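Exotoxin 5 (Staphylococcus aureus subsp. aureus COL, PDB 3R2I) is a secreted superantigen-like protein of unassigned function, probably acting, as its relatives do, by binding host immune molecules rather than by catalysis. Local coordinates at residues Ile60-Glu73 with Asp186-Tyr200. Residues are numbered along the deposited sequence; the frame is centred on the assembly and turned at random.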
ATOM      1  N   ILE A  60     -15.942   1.437   9.745  1.00 55.16           N
ATOM      2  CA  ILE A  60     -14.944   0.505  10.306  1.00 52.07           C
ATOM      3  C   ILE A  60     -15.067  -0.928   9.703  1.00 48.95           C
ATOM      4  O   ILE A  60     -14.048  -1.579   9.470  1.00 45.34           O
ATOM      5  CB  ILE A  60     -14.987   0.501  11.861  1.00 53.51           C
ATOM      6  CG1 ILE A  60     -14.435   1.842  12.393  1.00 53.53           C
ATOM      7  CG2 ILE A  60     -14.184  -0.675  12.415  1.00 54.54           C
ATOM      8  CD1 ILE A  60     -14.585   2.065  13.928  1.00 56.15           C
ATOM      9  N   ASN A  61     -16.299  -1.393   9.445  1.00 46.38           N
ATOM     10  CA  ASN A  61     -16.514  -2.677   8.788  1.00 44.31           C
ATOM     11  C   ASN A  61     -15.921  -2.576   7.384  1.00 39.61           C
ATOM     12  O   ASN A  61     -15.406  -3.549   6.832  1.00 37.88           O
ATOM     13  CB  ASN A  61     -18.002  -3.018   8.627  1.00 45.94           C
ATOM     14  CG  ASN A  61     -18.687  -3.357   9.931  1.00 53.81           C
ATOM     15  OD1 ASN A  61     -18.051  -3.486  10.983  1.00 56.24           O
ATOM     16  ND2 ASN A  61     -20.016  -3.543   9.863  1.00 61.81           N
ATOM     17  N   MET A  62     -16.074  -1.407   6.778  1.00 35.90           N
ATOM     18  CA  MET A  62     -15.528  -1.157   5.446  1.00 33.90           C
ATOM     19  C   MET A  62     -13.997  -1.238   5.470  1.00 28.93           C
ATOM     20  O   MET A  62     -13.375  -1.886   4.639  1.00 29.43           O
ATOM     21  CB  MET A  62     -15.992   0.219   4.964  1.00 35.34           C
ATOM     22  CG  MET A  62     -15.461   0.644   3.576  1.00 40.63           C
ATOM     23  SD  MET A  62     -13.740   1.244   3.506  1.00 43.72           S
ATOM     24  CE  MET A  62     -13.894   2.683   4.598  1.00 39.47           C
ATOM     25  N   LEU A  63     -13.388  -0.553   6.419  1.00 25.94           N
ATOM     26  CA  LEU A  63     -11.932  -0.592   6.576  1.00 23.80           C
ATOM     27  C   LEU A  63     -11.439  -2.029   6.755  1.00 22.89           C
ATOM     28  O   LEU A  63     -10.509  -2.438   6.106  1.00 21.65           O
ATOM     29  CB  LEU A  63     -11.492   0.272   7.749  1.00 22.32           C
ATOM     30  CG  LEU A  63     -11.644   1.783   7.513  1.00 23.59           C
ATOM     31  CD1 LEU A  63     -11.418   2.591   8.789  1.00 22.70           C
ATOM     32  CD2 LEU A  63     -10.713   2.253   6.370  1.00 24.85           C
ATOM     33  N   HIS A  64     -12.102  -2.785   7.617  1.00 24.68           N
ATOM     34  CA  HIS A  64     -11.743  -4.155   7.882  1.00 26.09           C
ATOM     35  C   HIS A  64     -11.850  -4.986   6.618  1.00 26.78           C
ATOM     36  O   HIS A  64     -10.988  -5.793   6.335  1.00 27.24           O
ATOM     37  CB  HIS A  64     -12.681  -4.749   8.917  1.00 27.64           C
ATOM     38  CG  HIS A  64     -12.326  -6.149   9.280  1.00 32.50           C
ATOM     39  ND1 HIS A  64     -12.861  -7.241   8.632  1.00 34.52           N
ATOM     40  CD2 HIS A  64     -11.440  -6.633  10.180  1.00 32.27           C
ATOM     41  CE1 HIS A  64     -12.317  -8.339   9.120  1.00 35.74           C
ATOM     42  NE2 HIS A  64     -11.469  -8.000  10.075  1.00 36.60           N
ATOM     43  N   GLN A  65     -12.929  -4.823   5.870  1.00 27.47           N
ATOM     44  CA  GLN A  65     -13.065  -5.578   4.635  1.00 30.07           C
ATOM     45  C   GLN A  65     -11.997  -5.163   3.656  1.00 27.02           C
ATOM     46  O   GLN A  65     -11.330  -5.985   3.073  1.00 28.01           O
ATOM     47  CB  GLN A  65     -14.479  -5.422   4.049  1.00 32.61           C
ATOM     48  CG  GLN A  65     -14.641  -5.754   2.548  1.00 40.25           C
ATOM     49  CD  GLN A  65     -14.416  -4.546   1.580  1.00 50.58           C
ATOM     50  OE1 GLN A  65     -14.233  -4.748   0.370  1.00 53.70           O
ATOM     51  NE2 GLN A  65     -14.479  -3.292   2.109  1.00 53.72           N
ATOM     52  N   TYR A  66     -11.778  -3.874   3.516  1.00 25.10           N
ATOM     53  CA  TYR A  66     -10.800  -3.416   2.529  1.00 23.08           C
ATOM     54  C   TYR A  66      -9.355  -3.868   2.789  1.00 22.34           C
ATOM     55  O   TYR A  66      -8.686  -4.477   1.933  1.00 19.91           O
ATOM     56  CB  TYR A  66     -10.871  -1.920   2.451  1.00 22.71           C
ATOM     57  CG  TYR A  66      -9.988  -1.356   1.401  1.00 23.89           C
ATOM     58  CD1 TYR A  66     -10.395  -1.309   0.083  1.00 18.58           C
ATOM     59  CD2 TYR A  66      -8.735  -0.870   1.726  1.00 20.36           C
ATOM     60  CE1 TYR A  66      -9.569  -0.830  -0.870  1.00 17.59           C
ATOM     61  CE2 TYR A  66      -7.931  -0.353   0.783  1.00 17.37           C
ATOM     62  CZ  TYR A  66      -8.332  -0.329  -0.504  1.00 19.11           C
ATOM     63  OH  TYR A  66      -7.481   0.241  -1.435  1.00 17.37           O
ATOM     64  N   TYR A  67      -8.915  -3.624   4.013  1.00 21.87           N
ATOM     65  CA  TYR A  67      -7.580  -3.961   4.427  1.00 21.02           C
ATOM     66  C   TYR A  67      -7.305  -5.449   4.733  1.00 22.50           C
ATOM     67  O   TYR A  67      -6.163  -5.787   5.060  1.00 21.70           O
ATOM     68  CB  TYR A  67      -7.164  -3.044   5.562  1.00 20.00           C
ATOM     69  CG  TYR A  67      -6.843  -1.668   5.060  1.00 20.38           C
ATOM     70  CD1 TYR A  67      -5.673  -1.443   4.341  1.00 18.75           C
ATOM     71  CD2 TYR A  67      -7.679  -0.586   5.305  1.00 20.37           C
ATOM     72  CE1 TYR A  67      -5.350  -0.192   3.879  1.00 19.51           C
ATOM     73  CE2 TYR A  67      -7.353   0.687   4.819  1.00 20.16           C
ATOM     74  CZ  TYR A  67      -6.197   0.868   4.130  1.00 18.66           C
ATOM     75  OH  TYR A  67      -5.843   2.121   3.711  1.00 16.22           O
ATOM     76  N   SER A  68      -8.341  -6.287   4.627  1.00 23.54           N
ATOM     77  CA  SER A  68      -8.287  -7.761   4.798  1.00 26.73           C
ATOM     78  C   SER A  68      -8.222  -8.491   3.467  1.00 27.57           C
ATOM     79  O   SER A  68      -8.068  -9.717   3.422  1.00 28.82           O
ATOM     80  CB  SER A  68      -9.599  -8.300   5.394  1.00 26.66           C
ATOM     81  OG  SER A  68      -9.682  -8.041   6.754  1.00 33.77           O
ATOM     82  N   GLU A  69      -8.465  -7.762   2.394  1.00 27.10           N
ATOM     83  CA  GLU A  69      -8.493  -8.350   1.075  1.00 28.80           C
ATOM     84  C   GLU A  69      -7.120  -8.876   0.639  1.00 27.37           C
ATOM     85  O   GLU A  69      -6.086  -8.455   1.140  1.00 26.25           O
ATOM     86  CB  GLU A  69      -9.017  -7.295   0.091  1.00 30.13           C
ATOM     87  CG  GLU A  69      -9.377  -7.826  -1.281  1.00 37.59           C
ATOM     88  CD  GLU A  69     -10.560  -8.772  -1.261  1.00 43.14           C
ATOM     89  OE1 GLU A  69     -11.566  -8.454  -0.582  1.00 49.33           O
ATOM     90  OE2 GLU A  69     -10.497  -9.805  -1.961  1.00 47.49           O
ATOM     91  N   GLU A  70      -7.114  -9.809  -0.297  1.00 27.42           N
ATOM     92  CA  GLU A  70      -5.864 -10.355  -0.815  1.00 28.41           C
ATOM     93  C   GLU A  70      -5.288  -9.361  -1.817  1.00 25.17           C
ATOM     94  O   GLU A  70      -6.016  -8.716  -2.575  1.00 26.28           O
ATOM     95  CB  GLU A  70      -6.076 -11.717  -1.496  1.00 31.24           C
ATOM     96  CG  GLU A  70      -4.770 -12.405  -1.973  1.00 37.54           C
ATOM     97  CD  GLU A  70      -5.009 -13.775  -2.633  1.00 49.49           C
ATOM     98  OE1 GLU A  70      -6.183 -14.158  -2.873  1.00 54.98           O
ATOM     99  OE2 GLU A  70      -4.011 -14.476  -2.910  1.00 55.26           O
ATOM    100  N   SER A  71      -3.979  -9.221  -1.788  1.00 22.93           N
ATOM    101  CA  SER A  71      -3.260  -8.321  -2.657  1.00 21.71           C
ATOM    102  C   SER A  71      -2.476  -9.111  -3.707  1.00 22.24           C
ATOM    103  O   SER A  71      -2.377 -10.354  -3.655  1.00 22.55           O
ATOM    104  CB  SER A  71      -2.330  -7.456  -1.826  1.00 21.40           C
ATOM    105  OG  SER A  71      -1.415  -8.251  -1.115  1.00 24.04           O
ATOM    106  N   PHE A  72      -1.947  -8.371  -4.668  1.00 20.93           N
ATOM    107  CA  PHE A  72      -1.227  -8.952  -5.778  1.00 20.96           C
ATOM    108  C   PHE A  72      -0.031  -8.067  -6.106  1.00 21.33           C
ATOM    109  O   PHE A  72      -0.095  -6.832  -5.953  1.00 19.09           O
ATOM    110  CB  PHE A  72      -2.163  -9.076  -6.994  1.00 20.98           C
ATOM    111  CG  PHE A  72      -3.429  -9.875  -6.716  1.00 19.41           C
ATOM    112  CD1 PHE A  72      -4.600  -9.239  -6.321  1.00 23.80           C
ATOM    113  CD2 PHE A  72      -3.437 -11.237  -6.823  1.00 24.91           C
ATOM    114  CE1 PHE A  72      -5.749  -9.956  -6.028  1.00 22.42           C
ATOM    115  CE2 PHE A  72      -4.591 -11.964  -6.545  1.00 25.91           C
ATOM    116  CZ  PHE A  72      -5.742 -11.312  -6.147  1.00 24.79           C
ATOM    117  N   GLU A  73       1.035  -8.715  -6.568  1.00 21.78           N
ATOM    118  CA  GLU A  73       2.314  -8.063  -6.893  1.00 23.95           C
ATOM    119  C   GLU A  73       2.887  -8.434  -8.266  1.00 23.78           C
ATOM    120  O   GLU A  73       3.977  -8.941  -8.356  1.00 25.03           O
ATOM    121  CB  GLU A  73       3.336  -8.396  -5.796  1.00 22.81           C
ATOM    122  CG  GLU A  73       2.901  -7.810  -4.452  1.00 26.69           C
ATOM    123  CD  GLU A  73       3.814  -8.160  -3.285  1.00 29.34           C
ATOM    124  OE1 GLU A  73       5.050  -8.243  -3.471  1.00 35.37           O
ATOM    125  OE2 GLU A  73       3.277  -8.305  -2.169  1.00 29.33           O
ATOM    126  N   ASP A 186       1.226   0.910   3.610  1.00 18.51           N
ATOM    127  CA  ASP A 186      -0.039   1.120   4.290  1.00 18.64           C
ATOM    128  C   ASP A 186      -0.872  -0.166   4.325  1.00 18.25           C
ATOM    129  O   ASP A 186      -1.412  -0.565   5.357  1.00 17.71           O
ATOM    130  CB  ASP A 186      -0.809   2.199   3.540  1.00 19.60           C
ATOM    131  CG  ASP A 186      -2.255   2.398   4.052  1.00 20.15           C
ATOM    132  OD1 ASP A 186      -3.190   2.118   3.247  1.00 17.79           O
ATOM    133  OD2 ASP A 186      -2.449   2.849   5.210  1.00 15.56           O
ATOM    134  N   PHE A 187      -0.955  -0.844   3.199  1.00 18.70           N
ATOM    135  CA  PHE A 187      -1.790  -2.017   3.140  1.00 18.79           C
ATOM    136  C   PHE A 187      -1.253  -3.161   3.977  1.00 18.84           C
ATOM    137  O   PHE A 187      -1.970  -3.738   4.782  1.00 17.07           O
ATOM    138  CB  PHE A 187      -1.932  -2.482   1.690  1.00 20.95           C
ATOM    139  CG  PHE A 187      -3.025  -3.486   1.504  1.00 16.17           C
ATOM    140  CD1 PHE A 187      -2.764  -4.817   1.477  1.00 20.72           C
ATOM    141  CD2 PHE A 187      -4.317  -3.082   1.464  1.00 17.70           C
ATOM    142  CE1 PHE A 187      -3.799  -5.729   1.336  1.00 18.98           C
ATOM    143  CE2 PHE A 187      -5.325  -3.979   1.327  1.00 20.14           C
ATOM    144  CZ  PHE A 187      -5.053  -5.302   1.253  1.00 18.38           C
ATOM    145  N   LYS A 188       0.023  -3.471   3.811  1.00 19.42           N
ATOM    146  CA  LYS A 188       0.588  -4.602   4.534  1.00 20.19           C
ATOM    147  C   LYS A 188       0.631  -4.387   6.047  1.00 20.11           C
ATOM    148  O   LYS A 188       0.390  -5.327   6.834  1.00 18.51           O
ATOM    149  CB  LYS A 188       1.960  -4.972   3.966  1.00 20.79           C
ATOM    150  CG  LYS A 188       1.889  -5.529   2.545  1.00 18.47           C
ATOM    151  CD  LYS A 188       3.310  -5.866   1.969  1.00 19.69           C
ATOM    152  CE  LYS A 188       3.205  -6.543   0.574  1.00 21.83           C
ATOM    153  NZ  LYS A 188       4.510  -6.839  -0.147  1.00 19.43           N
ATOM    154  N   ILE A 189       0.903  -3.154   6.464  1.00 18.41           N
ATOM    155  CA  ILE A 189       0.958  -2.878   7.895  1.00 16.97           C
ATOM    156  C   ILE A 189      -0.442  -2.968   8.501  1.00 18.89           C
ATOM    157  O   ILE A 189      -0.628  -3.586   9.568  1.00 18.04           O
ATOM    158  CB  ILE A 189       1.581  -1.526   8.176  1.00 18.31           C
ATOM    159  CG1 ILE A 189       3.061  -1.553   7.734  1.00 17.60           C
ATOM    160  CG2 ILE A 189       1.467  -1.206   9.675  1.00 13.87           C
ATOM    161  CD1 ILE A 189       3.737  -0.174   7.597  1.00 15.53           C
ATOM    162  N   ARG A 190      -1.439  -2.386   7.824  1.00 19.09           N
ATOM    163  CA  ARG A 190      -2.797  -2.469   8.344  1.00 19.73           C
ATOM    164  C   ARG A 190      -3.309  -3.909   8.413  1.00 19.53           C
ATOM    165  O   ARG A 190      -3.970  -4.303   9.384  1.00 21.50           O
ATOM    166  CB  ARG A 190      -3.757  -1.566   7.575  1.00 20.32           C
ATOM    167  CG  ARG A 190      -3.423  -0.076   7.667  1.00 19.47           C
ATOM    168  CD  ARG A 190      -4.674   0.753   7.436  1.00 23.42           C
ATOM    169  NE  ARG A 190      -4.467   2.061   6.824  1.00 22.72           N
ATOM    170  CZ  ARG A 190      -5.372   3.041   6.827  1.00 24.28           C
ATOM    171  NH1 ARG A 190      -6.528   2.941   7.499  1.00 24.62           N
ATOM    172  NH2 ARG A 190      -5.100   4.154   6.197  1.00 22.92           N
ATOM    173  N   LYS A 191      -2.977  -4.708   7.414  1.00 19.00           N
ATOM    174  CA  LYS A 191      -3.382  -6.116   7.404  1.00 19.11           C
ATOM    175  C   LYS A 191      -2.811  -6.844   8.618  1.00 19.70           C
ATOM    176  O   LYS A 191      -3.513  -7.607   9.298  1.00 18.44           O
ATOM    177  CB  LYS A 191      -2.947  -6.810   6.115  1.00 19.64           C
ATOM    178  CG  LYS A 191      -3.429  -8.273   6.115  1.00 25.25           C
ATOM    179  CD  LYS A 191      -3.204  -9.068   4.844  1.00 26.67           C
ATOM    180  CE  LYS A 191      -4.057  -8.604   3.701  1.00 27.20           C
ATOM    181  NZ  LYS A 191      -4.077  -9.719   2.687  1.00 33.49           N
ATOM    182  N   LEU A 192      -1.537  -6.592   8.908  1.00 20.25           N
ATOM    183  CA  LEU A 192      -0.900  -7.156  10.101  1.00 21.62           C
ATOM    184  C   LEU A 192      -1.595  -6.635  11.373  1.00 20.58           C
ATOM    185  O   LEU A 192      -1.857  -7.393  12.300  1.00 21.29           O
ATOM    186  CB  LEU A 192       0.601  -6.840  10.105  1.00 23.36           C
ATOM    187  CG  LEU A 192       1.437  -7.222  11.339  1.00 27.37           C
ATOM    188  CD1 LEU A 192       2.926  -7.146  10.985  1.00 30.80           C
ATOM    189  CD2 LEU A 192       1.150  -6.322  12.532  1.00 28.70           C
ATOM    190  N   LEU A 193      -1.918  -5.345  11.418  1.00 19.96           N
ATOM    191  CA  LEU A 193      -2.597  -4.792  12.608  1.00 18.77           C
ATOM    192  C   LEU A 193      -3.955  -5.422  12.778  1.00 19.79           C
ATOM    193  O   LEU A 193      -4.393  -5.629  13.900  1.00 21.53           O
ATOM    194  CB  LEU A 193      -2.743  -3.296  12.559  1.00 16.60           C
ATOM    195  CG  LEU A 193      -1.453  -2.488  12.518  1.00 17.11           C
ATOM    196  CD1 LEU A 193      -1.799  -1.032  12.232  1.00 12.00           C
ATOM    197  CD2 LEU A 193      -0.611  -2.638  13.814  1.00 10.90           C
ATOM    198  N   ILE A 194      -4.653  -5.672  11.675  1.00 20.58           N
ATOM    199  CA  ILE A 194      -5.936  -6.364  11.763  1.00 20.03           C
ATOM    200  C   ILE A 194      -5.790  -7.771  12.320  1.00 20.93           C
ATOM    201  O   ILE A 194      -6.483  -8.123  13.253  1.00 23.25           O
ATOM    202  CB  ILE A 194      -6.654  -6.472  10.386  1.00 21.25           C
ATOM    203  CG1 ILE A 194      -7.106  -5.085   9.893  1.00 22.91           C
ATOM    204  CG2 ILE A 194      -7.886  -7.389  10.475  1.00 14.23           C
ATOM    205  CD1 ILE A 194      -7.639  -5.099   8.458  1.00 25.62           C
ATOM    206  N   GLU A 195      -4.886  -8.575  11.771  1.00 23.08           N
ATOM    207  CA  GLU A 195      -4.758  -9.982  12.203  1.00 25.26           C
ATOM    208  C   GLU A 195      -4.171 -10.138  13.606  1.00 24.92           C
ATOM    209  O   GLU A 195      -4.710 -10.900  14.410  1.00 24.82           O
ATOM    210  CB  GLU A 195      -3.857 -10.841  11.282  1.00 27.18           C
ATOM    211  CG  GLU A 195      -3.906 -10.659   9.751  1.00 36.67           C
ATOM    212  CD  GLU A 195      -5.124 -11.210   9.005  1.00 53.69           C
ATOM    213  OE1 GLU A 195      -6.278 -11.266   9.578  1.00 56.01           O
ATOM    214  OE2 GLU A 195      -4.881 -11.576   7.796  1.00 55.88           O
ATOM    215  N   LYS A 196      -3.112  -9.401  13.916  1.00 23.45           N
ATOM    216  CA  LYS A 196      -2.435  -9.572  15.221  1.00 26.13           C
ATOM    217  C   LYS A 196      -3.020  -8.711  16.295  1.00 24.90           C
ATOM    218  O   LYS A 196      -3.092  -9.141  17.432  1.00 28.71           O
ATOM    219  CB  LYS A 196      -0.968  -9.166  15.133  1.00 27.22           C
ATOM    220  CG  LYS A 196      -0.284  -9.626  13.882  1.00 34.26           C
ATOM    221  CD  LYS A 196       0.563 -10.871  13.956  1.00 44.15           C
ATOM    222  CE  LYS A 196       1.957 -10.553  14.496  1.00 46.81           C
ATOM    223  NZ  LYS A 196       2.928 -11.612  14.063  1.00 50.68           N
ATOM    224  N   TYR A 197      -3.451  -7.497  15.952  1.00 23.04           N
ATOM    225  CA  TYR A 197      -3.954  -6.576  16.968  1.00 22.80           C
ATOM    226  C   TYR A 197      -5.449  -6.306  16.957  1.00 22.46           C
ATOM    227  O   TYR A 197      -5.935  -5.519  17.763  1.00 21.87           O
ATOM    228  CB  TYR A 197      -3.170  -5.266  16.880  1.00 22.25           C
ATOM    229  CG  TYR A 197      -1.665  -5.476  17.084  1.00 21.54           C
ATOM    230  CD1 TYR A 197      -0.861  -5.913  16.039  1.00 21.66           C
ATOM    231  CD2 TYR A 197      -1.063  -5.254  18.319  1.00 20.08           C
ATOM    232  CE1 TYR A 197       0.491  -6.139  16.212  1.00 20.16           C
ATOM    233  CE2 TYR A 197       0.292  -5.485  18.510  1.00 20.48           C
ATOM    234  CZ  TYR A 197       1.067  -5.931  17.444  1.00 22.84           C
ATOM    235  OH  TYR A 197       2.424  -6.175  17.606  1.00 16.56           O
ATOM    236  N   ARG A 198      -6.169  -6.972  16.062  1.00 21.09           N
ATOM    237  CA  ARG A 198      -7.594  -6.795  15.908  1.00 21.75           C
ATOM    238  C   ARG A 198      -8.052  -5.364  15.601  1.00 21.28           C
ATOM    239  O   ARG A 198      -9.127  -4.948  16.058  1.00 19.45           O
ATOM    240  CB  ARG A 198      -8.370  -7.374  17.090  1.00 22.68           C
ATOM    241  CG  ARG A 198      -8.161  -8.860  17.253  1.00 28.76           C
ATOM    242  CD  ARG A 198      -9.052  -9.481  18.365  1.00 38.17           C
ATOM    243  NE  ARG A 198     -10.478  -9.430  18.034  1.00 43.33           N
ATOM    244  CZ  ARG A 198     -11.112 -10.331  17.277  1.00 49.70           C
ATOM    245  NH1 ARG A 198     -10.439 -11.371  16.763  1.00 50.74           N
ATOM    246  NH2 ARG A 198     -12.426 -10.201  17.032  1.00 48.01           N
ATOM    247  N   LEU A 199      -7.263  -4.638  14.834  1.00 19.09           N
ATOM    248  CA  LEU A 199      -7.658  -3.356  14.315  1.00 20.35           C
ATOM    249  C   LEU A 199      -8.915  -3.502  13.505  1.00 20.71           C
ATOM    250  O   LEU A 199      -9.037  -4.410  12.743  1.00 20.17           O
ATOM    251  CB  LEU A 199      -6.551  -2.731  13.484  1.00 19.53           C
ATOM    252  CG  LEU A 199      -6.838  -1.372  12.860  1.00 20.66           C
ATOM    253  CD1 LEU A 199      -7.085  -0.347  13.911  1.00 19.15           C
ATOM    254  CD2 LEU A 199      -5.732  -0.936  11.956  1.00 14.93           C
ATOM    255  N   TYR A 200      -9.845  -2.597  13.732  1.00 22.28           N
ATOM    256  CA  TYR A 200     -11.182  -2.611  13.168  1.00 24.45           C
ATOM    257  C   TYR A 200     -12.083  -3.789  13.581  1.00 28.58           C
ATOM    258  O   TYR A 200     -13.144  -3.944  13.068  1.00 30.09           O
ATOM    259  CB  TYR A 200     -11.165  -2.455  11.655  1.00 23.38           C
ATOM    260  CG  TYR A 200     -10.209  -1.452  11.118  1.00 20.51           C
ATOM    261  CD1 TYR A 200     -10.125  -0.185  11.629  1.00 24.31           C
ATOM    262  CD2 TYR A 200      -9.404  -1.765  10.079  1.00 21.28           C
ATOM    263  CE1 TYR A 200      -9.266   0.699  11.136  1.00 22.45           C
ATOM    264  CE2 TYR A 200      -8.554  -0.887   9.585  1.00 23.18           C
ATOM    265  CZ  TYR A 200      -8.497   0.366  10.103  1.00 21.12           C
ATOM    266  OH  TYR A 200      -7.615   1.223   9.607  1.00 21.58           O
TER
HETATM  267  O   HOH W   1       6.410  -9.023  -1.269  1.00 35.01           O
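Asp186 takes the phenol of Tyr67 through the syn lone pair of OD1, with Tyr67 OH to Asp186 OD1 at 2.7 Å and the carboxylate nearly perpendicular to the ring. A carboxylate suits this place because its two oxygens serve two partners, OD1 the phenol and OD2 the guanidinium of Arg190, a salt bridge one turn along the helix; the phenol also bonds Leu227 N. Next along the helix, Phe187 sets its ring against Tyr67 and the carbonyls of Tyr66 and Glu69: Phe187 CD2 lies 3.6 Å from Tyr67 CD1, and Glu69 O meets the ring in its plane, at the slightly positive C-H rim. Lys188 has the length to span the gap to Glu73, its extended chain bringing NZ into a salt bridge with Glu73 OE2 (2.8 Å) and another with Glu184.

Arg190 lies flat against Tyr67, its CD 3.6 Å from the ring centroid and its guanidinium only 11° from the ring plane; Tyr66 covers the opposite face. Arg190 NH1 donates to Tyr200 OH, which also bonds Leu223 O. Here helix 60-68, leading into the OB-fold, crosses helix 186-197 of the beta-grasp domain at -114°, the interdomain packing familiar from the superantigen fold. Lys191, long enough to bend at its third torsion (chi3 -69°), turns NZ back to Glu69 O at 2.8 Å, above the carbonyl plane. Branched Ile194 serves two neighbours: CD1 touches Tyr67 CB, and CG2 meets His64 CD2, leaving His64 NE2 buried with no hydrogen-bonding partner in the model. Beyond the helix, the flat Tyr200 ring suits its place between Leu199 and Leu63, whose CB stands 3.7 Å from the ring centroid in a CH-pi contact, while Ile60 CG2 packs on Tyr200 CB.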